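Local coordinates for protein 2-hydroxyhepta-2,4-diene-1, 7-dioateisomerase (Mycobacterium abscessus, PDB 3R6O) that probably acts as a magnesium-binding 2-hydroxyhepta-2,4-diene-1,7-dioate isomerase of the fumarylacetoacetate hydrolase family, at residues A[236-241]-A[306-311]; A[157-162]-A[184-189]; A[298-303]-A[318-323]. All coordinates share one frame; numbering follows the deposited sequence.

Interaction 1: A[236-241]-A[306-311]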
loop_
_atom_site.group_PDB
_atom_site.type_symbol
_atom_site.label_atom_id
_atom_site.label_comp_id
_atom_site.label_asym_id
_atom_site.label_seq_id
_atom_site.Cartn_x
_atom_site.Cartn_y
_atom_site.Cartn_z
ATOM N N GLU A 236 -20.010 3.195 16.043
ATOM C CA GLU A 236 -21.405 3.194 15.671
ATOM C C GLU A 236 -21.728 1.913 14.921
ATOM O O GLU A 236 -20.848 1.112 14.591
ATOM C CB GLU A 236 -21.748 4.410 14.802
ATOM C CG GLU A 236 -21.506 5.762 15.497
ATOM C CD GLU A 236 -22.389 6.872 14.975
ATOM O OE1 GLU A 236 -23.389 6.590 14.279
ATOM O OE2 GLU A 236 -22.107 8.041 15.302
ATOM N N THR A 237 -23.013 1.715 14.741
ATOM C CA THR A 237 -23.564 0.583 14.014
ATOM C C THR A 237 -24.122 1.093 12.688
ATOM O O THR A 237 -24.686 2.202 12.622
ATOM C CB THR A 237 -24.604 -0.065 14.909
ATOM O OG1 THR A 237 -23.905 -0.654 16.026
ATOM C CG2 THR A 237 -25.430 -1.124 14.188
ATOM N N PHE A 238 -23.930 0.297 11.623
ATOM C CA PHE A 238 -24.465 0.625 10.304
ATOM C C PHE A 238 -25.210 -0.536 9.682
ATOM O O PHE A 238 -24.872 -1.701 9.915
ATOM C CB PHE A 238 -23.348 1.037 9.364
ATOM C CG PHE A 238 -22.519 2.116 9.910
ATOM C CD1 PHE A 238 -22.790 3.441 9.627
ATOM C CD2 PHE A 238 -21.490 1.810 10.771
ATOM C CE1 PHE A 238 -22.033 4.430 10.190
ATOM C CE2 PHE A 238 -20.723 2.792 11.311
ATOM C CZ PHE A 238 -20.994 4.102 11.023
ATOM N N ASP A 239 -26.247 -0.205 8.920
ATOM C CA ASP A 239 -26.955 -1.197 8.106
ATOM C C ASP A 239 -26.770 -0.787 6.677
ATOM O O ASP A 239 -26.915 0.375 6.347
ATOM C CB ASP A 239 -28.438 -1.228 8.454
ATOM C CG ASP A 239 -28.686 -1.709 9.873
ATOM O OD1 ASP A 239 -28.132 -2.777 10.267
ATOM O OD2 ASP A 239 -29.421 -1.016 10.603
ATOM N N PHE A 240 -26.438 -1.725 5.804
ATOM C CA PHE A 240 -26.067 -1.326 4.454
ATOM C C PHE A 240 -26.547 -2.344 3.427
ATOM O O PHE A 240 -26.684 -3.530 3.738
ATOM C CB PHE A 240 -24.545 -1.096 4.364
ATOM C CG PHE A 240 -23.720 -2.251 4.887
ATOM C CD1 PHE A 240 -23.205 -3.182 4.025
ATOM C CD2 PHE A 240 -23.538 -2.444 6.256
ATOM C CE1 PHE A 240 -22.454 -4.258 4.495
ATOM C CE2 PHE A 240 -22.800 -3.552 6.751
ATOM C CZ PHE A 240 -22.272 -4.455 5.870
ATOM N N GLU A 241 -26.766 -1.888 2.200
ATOM C CA GLU A 241 -27.184 -2.777 1.139
ATOM C C GLU A 241 -26.555 -2.443 -0.190
ATOM O O GLU A 241 -26.248 -1.301 -0.468
ATOM C CB GLU A 241 -28.706 -2.765 1.019
ATOM C CG GLU A 241 -29.268 -1.576 0.240
ATOM C CD GLU A 241 -30.761 -1.708 -0.020
ATOM O OE1 GLU A 241 -31.463 -2.299 0.828
ATOM O OE2 GLU A 241 -31.217 -1.228 -1.081
ATOM N N ALA A 306 -25.268 1.170 -3.931
ATOM C CA ALA A 306 -24.940 0.841 -2.570
ATOM C C ALA A 306 -25.444 1.962 -1.698
ATOM O O ALA A 306 -25.398 3.137 -2.091
ATOM C CB ALA A 306 -23.411 0.622 -2.395
ATOM N N HIS A 307 -25.962 1.596 -0.532
ATOM C CA HIS A 307 -26.672 2.539 0.323
ATOM C C HIS A 307 -26.456 2.204 1.784
ATOM O O HIS A 307 -26.489 1.030 2.199
ATOM C CB HIS A 307 -28.198 2.519 0.002
ATOM C CG HIS A 307 -29.060 2.975 1.137
ATOM N ND1 HIS A 307 -29.286 4.308 1.416
ATOM C CD2 HIS A 307 -29.734 2.273 2.084
ATOM C CE1 HIS A 307 -30.055 4.407 2.486
ATOM N NE2 HIS A 307 -30.333 3.185 2.913
ATOM N N SER A 308 -26.240 3.246 2.573
ATOM C CA SER A 308 -26.296 3.151 4.007
ATOM C C SER A 308 -26.946 4.460 4.504
ATOM O O SER A 308 -26.760 5.539 3.911
ATOM C CB SER A 308 -24.896 2.849 4.545
ATOM O OG SER A 308 -24.705 3.229 5.890
ATOM N N ALA A 309 -27.777 4.375 5.527
ATOM C CA ALA A 309 -28.522 5.561 5.952
ATOM C C ALA A 309 -27.573 6.708 6.366
ATOM O O ALA A 309 -27.844 7.874 6.083
ATOM C CB ALA A 309 -29.499 5.216 7.089
ATOM N N LYS A 310 -26.464 6.388 7.021
ATOM C CA LYS A 310 -25.597 7.442 7.542
ATOM C C LYS A 310 -24.435 7.755 6.627
ATOM O O LYS A 310 -23.800 8.798 6.764
ATOM C CB LYS A 310 -25.070 7.095 8.935
ATOM C CG LYS A 310 -26.121 7.204 10.014
ATOM C CD LYS A 310 -25.553 6.840 11.383
ATOM C CE LYS A 310 -25.377 5.323 11.580
ATOM N NZ LYS A 310 -25.307 4.979 13.053
ATOM N N LEU A 311 -24.172 6.879 5.678
ATOM C CA LEU A 311 -22.986 6.989 4.866
ATOM C C LEU A 311 -23.294 7.334 3.401
ATOM O O LEU A 311 -22.379 7.475 2.609
ATOM C CB LEU A 311 -22.215 5.682 4.949
ATOM C CG LEU A 311 -21.796 5.223 6.338
ATOM C CD1 LEU A 311 -21.038 3.943 6.183
ATOM C CD2 LEU A 311 -20.927 6.281 7.087
HETATM O O HOH W 1 -29.019 2.017 6.276
#
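Lys310 and Glu236 meet at one end of an antiparallel strand pair, 239-241 against 306-308, in the mixed five-stranded sheet of the fumarylacetoacetate hydrolase-type domain. Lys310 NZ makes a salt bridge of 2.8 Å with Glu236 OE1, which it meets nearly along the C-O axis. The same nitrogen donates to Thr237 O at 2.9 Å, so a carboxylate and a carbonyl grip one ammonium group. It also stands over the face of the Phe238 ring in a cation-pi contact, 4.8 Å from the centroid. A bend at chi3 (-76°) in the otherwise extended lysine chain turns NZ into this three-way site.

On the other side of the Phe238 ring from NZ, Leu311 crosses Phe238 at about a right angle, with its CD2 3.8 Å from Phe238 CE1. Phe240 CB rests near Ser308 CB, but its ring leads away to Ile159 and Ile161 of strand 155-165.

In the backbone, Glu241 and His307 form a hydrogen-bonded pair: Glu241 N reaches His307 O at 2.9 Å, and His307 N returns to Glu241 O. On the face that carries Glu241 and His307, Glu241 CG lies at the edge of the His307 ring, while its carboxylate turns to Arg243. Where the strands part, a water fills in, donating to Asp239 O at 2.7 Å and accepting from Ala309 N at 2.8 Å.

Interaction 2: A[157-162]-A[184-189]. With MG (magnesium ion), chain B.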
loop_
_atom_site.group_PDB
_atom_site.type_symbol
_atom_site.label_atom_id
_atom_site.label_comp_id
_atom_site.label_asym_id
_atom_site.label_seq_id
_atom_site.Cartn_x
_atom_site.Cartn_y
_atom_site.Cartn_z
ATOM N N TYR A 157 -18.221 -7.817 -6.784
ATOM C CA TYR A 157 -18.540 -6.701 -5.891
ATOM C C TYR A 157 -18.544 -7.175 -4.431
ATOM O O TYR A 157 -18.849 -8.337 -4.133
ATOM C CB TYR A 157 -19.926 -6.112 -6.267
ATOM C CG TYR A 157 -20.980 -7.202 -6.294
ATOM C CD1 TYR A 157 -21.671 -7.556 -5.136
ATOM C CD2 TYR A 157 -21.198 -7.955 -7.450
ATOM C CE1 TYR A 157 -22.611 -8.624 -5.144
ATOM C CE2 TYR A 157 -22.128 -9.023 -7.480
ATOM C CZ TYR A 157 -22.821 -9.364 -6.311
ATOM O OH TYR A 157 -23.762 -10.405 -6.326
ATOM N N GLU A 158 -18.183 -6.261 -3.527
ATOM C CA GLU A 158 -18.155 -6.537 -2.103
ATOM C C GLU A 158 -18.381 -5.234 -1.349
ATOM O O GLU A 158 -17.421 -4.498 -1.147
ATOM C CB GLU A 158 -16.801 -7.059 -1.703
ATOM C CG GLU A 158 -16.345 -8.283 -2.436
ATOM C CD GLU A 158 -15.037 -8.820 -1.895
ATOM O OE1 GLU A 158 -14.084 -8.076 -1.782
ATOM O OE2 GLU A 158 -14.956 -10.017 -1.568
ATOM N N ILE A 159 -19.613 -4.966 -0.954
ATOM C CA ILE A 159 -19.926 -3.778 -0.143
ATOM C C ILE A 159 -19.333 -3.908 1.252
ATOM O O ILE A 159 -19.451 -4.927 1.897
ATOM C CB ILE A 159 -21.441 -3.484 -0.086
ATOM C CG1 ILE A 159 -21.692 -2.073 0.468
ATOM C CG2 ILE A 159 -22.257 -4.594 0.706
ATOM C CD1 ILE A 159 -23.231 -1.683 0.443
ATOM N N GLU A 160 -18.640 -2.868 1.689
ATOM C CA GLU A 160 -18.008 -2.887 3.006
ATOM C C GLU A 160 -18.095 -1.512 3.640
ATOM O O GLU A 160 -18.168 -0.495 2.952
ATOM C CB GLU A 160 -16.535 -3.327 2.865
ATOM C CG GLU A 160 -16.354 -4.528 1.957
ATOM C CD GLU A 160 -15.093 -5.324 2.138
ATOM O OE1 GLU A 160 -14.298 -5.108 3.083
ATOM O OE2 GLU A 160 -14.896 -6.201 1.294
ATOM N N ILE A 161 -18.035 -1.498 4.960
ATOM C CA ILE A 161 -17.860 -0.283 5.687
ATOM C C ILE A 161 -16.326 -0.108 5.964
ATOM O O ILE A 161 -15.652 -1.027 6.492
ATOM C CB ILE A 161 -18.698 -0.275 7.004
ATOM C CG1 ILE A 161 -20.194 -0.572 6.757
ATOM C CG2 ILE A 161 -18.546 1.078 7.724
ATOM C CD1 ILE A 161 -20.885 0.284 5.670
ATOM N N ALA A 162 -15.807 1.048 5.595
ATOM C CA ALA A 162 -14.412 1.422 5.847
ATOM C C ALA A 162 -14.308 2.348 7.031
ATOM O O ALA A 162 -15.144 3.244 7.209
ATOM C CB ALA A 162 -13.783 2.124 4.609
ATOM N N TYR A 184 -15.891 7.204 9.116
ATOM C CA TYR A 184 -16.351 6.033 8.384
ATOM C C TYR A 184 -16.761 6.405 6.962
ATOM O O TYR A 184 -17.244 7.517 6.707
ATOM C CB TYR A 184 -17.580 5.423 9.046
ATOM C CG TYR A 184 -17.576 5.159 10.529
ATOM C CD1 TYR A 184 -17.351 3.880 11.025
ATOM C CD2 TYR A 184 -17.906 6.153 11.421
ATOM C CE1 TYR A 184 -17.400 3.618 12.383
ATOM C CE2 TYR A 184 -17.976 5.908 12.785
ATOM C CZ TYR A 184 -17.725 4.634 13.266
ATOM O OH TYR A 184 -17.809 4.406 14.621
ATOM N N MET A 185 -16.609 5.469 6.029
ATOM C CA MET A 185 -17.026 5.680 4.624
ATOM C C MET A 185 -17.606 4.384 4.085
ATOM O O MET A 185 -17.160 3.284 4.477
ATOM C CB MET A 185 -15.842 5.947 3.699
ATOM C CG MET A 185 -14.936 7.014 4.084
ATOM S SD MET A 185 -13.958 7.364 2.641
ATOM C CE MET A 185 -12.713 6.083 2.673
ATOM N N LEU A 186 -18.547 4.513 3.158
ATOM C CA LEU A 186 -19.008 3.355 2.397
ATOM C C LEU A 186 -17.886 3.004 1.424
ATOM O O LEU A 186 -17.146 3.882 0.971
ATOM C CB LEU A 186 -20.308 3.707 1.657
ATOM C CG LEU A 186 -21.247 2.599 1.186
ATOM C CD1 LEU A 186 -21.540 1.642 2.319
ATOM C CD2 LEU A 186 -22.570 3.228 0.593
ATOM N N ALA A 187 -17.706 1.722 1.137
ATOM C CA ALA A 187 -16.675 1.309 0.218
ATOM C C ALA A 187 -17.078 0.041 -0.542
ATOM O O ALA A 187 -18.050 -0.621 -0.171
ATOM C CB ALA A 187 -15.318 1.113 0.936
ATOM N N ASN A 188 -16.324 -0.282 -1.588
ATOM C CA ASN A 188 -16.442 -1.635 -2.256
ATOM C C ASN A 188 -15.075 -2.287 -2.474
ATOM O O ASN A 188 -14.173 -1.660 -3.021
ATOM C CB ASN A 188 -17.176 -1.497 -3.577
ATOM C CG ASN A 188 -17.881 -2.809 -3.991
ATOM O OD1 ASN A 188 -17.230 -3.792 -4.289
ATOM N ND2 ASN A 188 -19.207 -2.822 -3.923
ATOM N N ASP A 189 -14.875 -3.532 -2.023
ATOM C CA ASP A 189 -13.642 -4.234 -2.350
ATOM C C ASP A 189 -13.873 -5.023 -3.652
ATOM O O ASP A 189 -14.137 -6.215 -3.614
ATOM C CB ASP A 189 -13.230 -5.169 -1.196
ATOM C CG ASP A 189 -11.923 -5.851 -1.447
ATOM O OD1 ASP A 189 -11.282 -5.548 -2.479
ATOM O OD2 ASP A 189 -11.509 -6.710 -0.651
HETATM MG MG MG B . -13.082 -7.679 1.220
#
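Glu158 to Ala162 pairs with Met185 to Asp189 in antiparallel register, the strand axes 4.6 Å apart at closest approach and joined by reciprocal backbone bonds at Glu160-Ala187 and Ala162-Met185. Toward the metal end, the Asn188 side chain takes over: its OD1 accepts from Glu158 N at 2.8 Å in an almost straight bond (171°), while Asp189 N donates to Glu158 O.

Two carboxylates hold the magnesium ion, Glu160 OE2 at 2.3 Å and Asp189 OD2 at 2.6 Å. A chi1 of -176° swings the Asp189 carboxylate away from its own amide nitrogen and out to the ion, its plane 66° from that of Glu160. Lys134 makes a salt bridge with Asp189 OD1 and Lys214 one with OD2; Gly283 N holds Glu160 OE1. Glu158 lies alongside Asp189; a magnesium ligand in a structure of this protein, it does not bind the ion here, its OE2 lying 4.1 Å away in a salt bridge with Arg193.

On the other face, Ile161 CD1 meets Leu186 CD1 at 3.7 Å, with Ile159 CG1 near the same methyl. These apolar groups face strands 239-244 and 303-308, touching Phe240 and Ala306, while strand 279-281 continues the sheet beside 155-165.

Interaction 3: A[298-303]-A[318-323]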
loop_
_atom_site.group_PDB
_atom_site.type_symbol
_atom_site.label_atom_id
_atom_site.label_comp_id
_atom_site.label_asym_id
_atom_site.label_seq_id
_atom_site.Cartn_x
_atom_site.Cartn_y
_atom_site.Cartn_z
ATOM N N LEU A 298 -20.181 -8.964 -12.222
ATOM C CA LEU A 298 -20.518 -7.702 -12.856
ATOM C C LEU A 298 -20.454 -7.871 -14.378
ATOM O O LEU A 298 -19.533 -8.488 -14.898
ATOM C CB LEU A 298 -19.588 -6.603 -12.378
ATOM C CG LEU A 298 -19.626 -6.366 -10.860
ATOM C CD1 LEU A 298 -18.547 -5.306 -10.387
ATOM C CD2 LEU A 298 -21.038 -5.959 -10.464
ATOM N N ARG A 299 -21.477 -7.354 -15.049
ATOM C CA ARG A 299 -21.637 -7.435 -16.497
ATOM C C ARG A 299 -21.532 -6.017 -17.055
ATOM O O ARG A 299 -21.868 -5.067 -16.373
ATOM C CB ARG A 299 -23.005 -8.002 -16.826
ATOM C CG ARG A 299 -23.230 -9.461 -16.330
ATOM C CD ARG A 299 -24.732 -9.798 -16.288
ATOM N NE ARG A 299 -25.451 -8.965 -15.312
ATOM C CZ ARG A 299 -26.711 -9.137 -14.907
ATOM N NH1 ARG A 299 -27.478 -10.153 -15.343
ATOM N NH2 ARG A 299 -27.205 -8.289 -14.009
ATOM N N PRO A 300 -21.027 -5.866 -18.282
ATOM C CA PRO A 300 -21.099 -4.544 -18.936
ATOM C C PRO A 300 -22.508 -3.928 -18.939
ATOM O O PRO A 300 -23.501 -4.571 -19.319
ATOM C CB PRO A 300 -20.597 -4.827 -20.347
ATOM C CG PRO A 300 -20.847 -6.293 -20.540
ATOM C CD PRO A 300 -20.608 -6.924 -19.214
ATOM N N GLY A 301 -22.607 -2.687 -18.480
ATOM C CA GLY A 301 -23.883 -2.030 -18.367
ATOM C C GLY A 301 -24.644 -2.219 -17.053
ATOM O O GLY A 301 -25.647 -1.535 -16.829
ATOM N N ASP A 302 -24.212 -3.145 -16.194
ATOM C CA ASP A 302 -24.739 -3.170 -14.820
ATOM C C ASP A 302 -24.483 -1.813 -14.132
ATOM O O ASP A 302 -23.495 -1.135 -14.424
ATOM C CB ASP A 302 -24.070 -4.270 -13.989
ATOM C CG ASP A 302 -24.661 -5.645 -14.224
ATOM O OD1 ASP A 302 -25.774 -5.736 -14.764
ATOM O OD2 ASP A 302 -24.002 -6.658 -13.858
ATOM N N VAL A 303 -25.359 -1.459 -13.203
ATOM C CA VAL A 303 -25.171 -0.310 -12.320
ATOM C C VAL A 303 -25.247 -0.814 -10.882
ATOM O O VAL A 303 -26.255 -1.423 -10.499
ATOM C CB VAL A 303 -26.264 0.752 -12.570
ATOM C CG1 VAL A 303 -26.057 1.976 -11.632
ATOM C CG2 VAL A 303 -26.278 1.177 -14.052
ATOM N N VAL A 318 -20.846 -0.037 -14.658
ATOM C CA VAL A 318 -19.805 -1.007 -15.010
ATOM C C VAL A 318 -19.562 -1.016 -16.525
ATOM O O VAL A 318 -20.496 -1.087 -17.299
ATOM C CB VAL A 318 -20.179 -2.446 -14.555
ATOM C CG1 VAL A 318 -19.098 -3.448 -15.012
ATOM C CG2 VAL A 318 -20.363 -2.479 -13.011
ATOM N N HIS A 319 -18.292 -0.908 -16.914
ATOM C CA HIS A 319 -17.877 -0.962 -18.307
ATOM C C HIS A 319 -16.680 -1.899 -18.424
ATOM O O HIS A 319 -15.717 -1.749 -17.661
ATOM C CB HIS A 319 -17.417 0.413 -18.769
ATOM C CG HIS A 319 -18.494 1.464 -18.757
ATOM N ND1 HIS A 319 -19.163 1.851 -19.894
ATOM C CD2 HIS A 319 -18.980 2.231 -17.756
ATOM C CE1 HIS A 319 -20.035 2.799 -19.592
ATOM N NE2 HIS A 319 -19.958 3.037 -18.296
ATOM N N ASP A 320 -16.701 -2.764 -19.433
ATOM C CA ASP A 320 -15.567 -3.623 -19.773
ATOM C C ASP A 320 -14.607 -2.910 -20.695
ATOM O O ASP A 320 -15.030 -2.240 -21.650
ATOM C CB ASP A 320 -16.041 -4.882 -20.487
ATOM C CG ASP A 320 -16.831 -5.824 -19.586
ATOM O OD1 ASP A 320 -17.067 -5.494 -18.412
ATOM O OD2 ASP A 320 -17.260 -6.883 -20.105
ATOM N N GLU A 321 -13.309 -3.111 -20.453
ATOM C CA GLU A 321 -12.288 -2.716 -21.404
ATOM C C GLU A 321 -12.439 -3.610 -22.611
ATOM O O GLU A 321 -12.609 -4.787 -22.452
ATOM C CB GLU A 321 -10.884 -2.921 -20.828
ATOM C CG GLU A 321 -10.515 -2.033 -19.648
ATOM C CD GLU A 321 -9.033 -2.144 -19.257
ATOM O OE1 GLU A 321 -8.418 -3.220 -19.488
ATOM O OE2 GLU A 321 -8.464 -1.137 -18.742
ATOM N N LYS A 322 -12.349 -3.072 -23.819
ATOM C CA LYS A 322 -12.390 -3.933 -25.002
ATOM C C LYS A 322 -11.064 -4.703 -25.217
ATOM O O LYS A 322 -10.010 -4.263 -24.767
ATOM C CB LYS A 322 -12.743 -3.098 -26.231
ATOM C CG LYS A 322 -14.243 -2.762 -26.253
ATOM C CD LYS A 322 -14.613 -1.899 -27.431
ATOM C CE LYS A 322 -14.650 -2.665 -28.720
ATOM N NZ LYS A 322 -15.958 -3.376 -28.861
ATOM N N PRO A 323 -11.120 -5.866 -25.887
ATOM C CA PRO A 323 -9.900 -6.565 -26.285
ATOM C C PRO A 323 -9.103 -5.807 -27.349
ATOM O O PRO A 323 -7.905 -5.527 -27.121
ATOM C CB PRO A 323 -10.427 -7.896 -26.856
ATOM C CG PRO A 323 -11.803 -7.576 -27.288
ATOM C CD PRO A 323 -12.316 -6.638 -26.255
HETATM O O HOH W 2 -17.732 -7.367 -16.917
#
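Val318 fits closely against the type II beta turn that runs from Arg299 to Asp302, just ahead of strand 303-308. Two backbone bonds fix the turn to the start of segment 318-323: Gly301 N donates to Val318 O at 2.9 Å, and Val318 N donates to Asp302 O at 2.9 Å. The valine side chain points toward the turn and packs there. CG1, set opposite the backbone N (chi1 177°), touches Arg299 O at 3.5 Å and Leu298 CB at 4.1 Å; CG2 lies by Asp302 O. Leu298 itself is buried against Leu155, Tyr157 and Ile244. The turn closes on its own bond from Asp302 N to Arg299 O, with Gly301 at its third position, where a positive phi of 89° suits glycine.

The other side is looser and faces solvent. Pro300 and Asp320 are both exposed, and the carboxylate merely brushes the proline ring, OD2 3.5 Å from CD. A water joins the segments there, donating to both Leu298 O and Asp320 OD1.

Away from Val318, Arg299 and Asp302 form a salt bridge: OD2 accepts from Arg299 N, above the carboxylate plane, and through its syn lone pair from Arg299 NE at 3.1 Å, while OD1 takes a weak bond from Arg299 NH2 and another from Asn245 ND2. The chemistry thus implies a turn braced internally by a salt bridge and fastened to the strand through main-chain bonds and one buried valine.

Interaction 2 is wholly buried near the centre of the chain and carries the metal ligands, whereas interactions 1 and 3 are each partly exposed. Interactions 1 and 3 both reach the same five-stranded sheet, since strands 303-308 and 312-320 are neighbours in it, yet their centres lie about 26 Å apart. Interaction 2 belongs to the larger sheet and touches both: Tyr184 OH probably bonds to Glu236 N of interaction 1, and Tyr157 packs on Leu298 of interaction 3. The chemistry follows place. Acidic groups gather round magnesium in the interior, a lysine-centred cluster closes the strand end in interaction 1, and an arginine-aspartate pair braces the outer turn in interaction 3.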